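Local coordinates for extracellular fatty acid-binding protein (Gallus gallus, PDB 3SAO) that sequesters bacterial ferric siderophores and also binds lysophosphatidic acid and long-chain fatty acids within a lipocalin beta-barrel, at residues A16-T21 against A126-L131. Numbering follows the deposited sequence.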
# COMPACT_ATOMS: atom_id res chain seq x y z
N ALA A 16 -6.39 -1.62 3.70
CA ALA A 16 -6.12 -2.59 4.77
C ALA A 16 -4.67 -3.01 4.73
O ALA A 16 -4.02 -2.90 3.71
CB ALA A 16 -7.03 -3.82 4.65
N LEU A 17 -4.21 -3.48 5.87
CA LEU A 17 -2.84 -3.84 6.16
C LEU A 17 -2.84 -5.10 6.98
O LEU A 17 -3.77 -5.36 7.75
CB LEU A 17 -2.16 -2.75 6.99
CG LEU A 17 -2.19 -1.34 6.42
CD1 LEU A 17 -1.58 -0.38 7.49
CD2 LEU A 17 -1.44 -1.26 5.11
N ALA A 18 -1.77 -5.87 6.85
CA ALA A 18 -1.56 -7.00 7.72
C ALA A 18 -0.08 -7.10 8.09
O ALA A 18 0.80 -7.06 7.21
CB ALA A 18 -2.06 -8.30 7.07
N SER A 19 0.19 -7.28 9.38
CA SER A 19 1.57 -7.40 9.88
C SER A 19 1.57 -7.92 11.30
O SER A 19 0.55 -7.85 11.97
CB SER A 19 2.28 -6.04 9.84
OG SER A 19 3.44 -5.98 10.66
N ASN A 20 2.73 -8.39 11.78
CA ASN A 20 2.83 -8.95 13.13
C ASN A 20 3.83 -8.23 14.05
O ASN A 20 4.21 -8.76 15.09
CB ASN A 20 3.16 -10.46 13.06
CG ASN A 20 4.53 -10.76 12.46
OD1 ASN A 20 5.18 -9.90 11.87
ND2 ASN A 20 4.97 -12.00 12.61
N THR A 21 4.24 -7.01 13.71
CA THR A 21 5.12 -6.25 14.60
C THR A 21 4.34 -5.75 15.82
O THR A 21 3.14 -5.50 15.74
CB THR A 21 5.80 -5.06 13.89
OG1 THR A 21 4.86 -3.99 13.71
CG2 THR A 21 6.39 -5.48 12.54
N ALA A 126 -12.15 -10.28 1.00
CA ALA A 126 -12.10 -11.73 1.18
C ALA A 126 -10.80 -12.35 0.65
O ALA A 126 -10.20 -13.21 1.34
CB ALA A 126 -13.31 -12.39 0.55
N ILE A 127 -10.32 -11.89 -0.51
CA ILE A 127 -9.06 -12.43 -1.07
C ILE A 127 -7.87 -12.00 -0.21
O ILE A 127 -6.94 -12.79 0.00
CB ILE A 127 -8.81 -12.02 -2.57
CG1 ILE A 127 -7.42 -12.43 -3.04
CG2 ILE A 127 -8.92 -10.53 -2.81
CD1 ILE A 127 -7.16 -13.88 -2.93
N PHE A 128 -7.89 -10.75 0.23
CA PHE A 128 -6.83 -10.24 1.12
C PHE A 128 -6.73 -11.09 2.40
O PHE A 128 -5.63 -11.54 2.78
CB PHE A 128 -7.10 -8.80 1.47
CG PHE A 128 -6.06 -8.18 2.35
CD1 PHE A 128 -4.81 -7.82 1.84
CD2 PHE A 128 -6.35 -7.88 3.65
CE1 PHE A 128 -3.84 -7.24 2.69
CE2 PHE A 128 -5.40 -7.32 4.49
CZ PHE A 128 -4.15 -6.99 3.99
N ARG A 129 -7.88 -11.29 3.06
CA ARG A 129 -7.92 -12.06 4.32
C ARG A 129 -7.47 -13.52 4.11
O ARG A 129 -6.67 -14.05 4.89
CB ARG A 129 -9.29 -11.98 4.99
CG ARG A 129 -9.62 -10.63 5.64
CD ARG A 129 -10.86 -10.69 6.51
NE ARG A 129 -11.09 -9.42 7.19
CZ ARG A 129 -10.46 -9.02 8.30
NH1 ARG A 129 -9.57 -9.79 8.90
NH2 ARG A 129 -10.73 -7.83 8.81
N LYS A 130 -7.92 -14.14 3.02
CA LYS A 130 -7.42 -15.45 2.59
C LYS A 130 -5.92 -15.53 2.43
O LYS A 130 -5.27 -16.42 2.96
CB LYS A 130 -8.05 -15.86 1.27
CG LYS A 130 -7.69 -17.27 0.84
CD LYS A 130 -8.45 -17.72 -0.39
CE LYS A 130 -7.98 -16.98 -1.63
NZ LYS A 130 -8.57 -17.57 -2.87
N LEU A 131 -5.35 -14.63 1.63
CA LEU A 131 -3.92 -14.66 1.44
C LEU A 131 -3.12 -14.29 2.70
O LEU A 131 -2.04 -14.83 2.91
CB LEU A 131 -3.53 -13.76 0.29
CG LEU A 131 -4.07 -14.23 -1.07
CD1 LEU A 131 -3.73 -13.20 -2.15
CD2 LEU A 131 -3.55 -15.63 -1.44
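Phe128 pushes the far end of its ring between the methyl groups of Ala16 and Ala18, which both project from strand 16-18 toward helix 126-131. Its CE2 lies 3.9 Å from Ala16 CB, an oblique approach, while CZ sits 3.9 Å from Ala18 CB. Between the two methyls the ring meets the strand backbone edge-on: CZ comes to 3.8 Å from Leu17 C, and both that carbon and Ala18 N lie close to the ring plane, so the peptide link from Leu17 to Ala18 faces the ring rim. With CG anti to the backbone N (chi1 -178°) and beside the carbonyl carbon, the phenyl is carried toward the strand and bridges the axes of these two segments, 10.0 Å apart at their closest. No hydrogen bond crosses here; the contact is buried, with alanine methyls and the edge of a peptide meeting the aromatic ring by van der Waals packing. This is the lipocalin plan, an antiparallel barrel with an alpha-helix, here 122-133, packed against its outside. Strand 16-18 and the helical turns 126-131 run almost parallel, 6° apart in direction. The short alanine side chains probably allow the backbone this close to the ring, and Met111 and Leu113 of strand 106-115, together with Val142 of strand 142-144, also touch Phe128. Leu17 points the other way, into the barrel, where its side chain contacts Arg112, a ligand-binding residue. Farther along the chain, Thr21, an enterobactin-site residue, N-caps the helix that follows through OG1 to Phe24 N, and its own N makes a weak 3.3 Å bond to Ser19 OG.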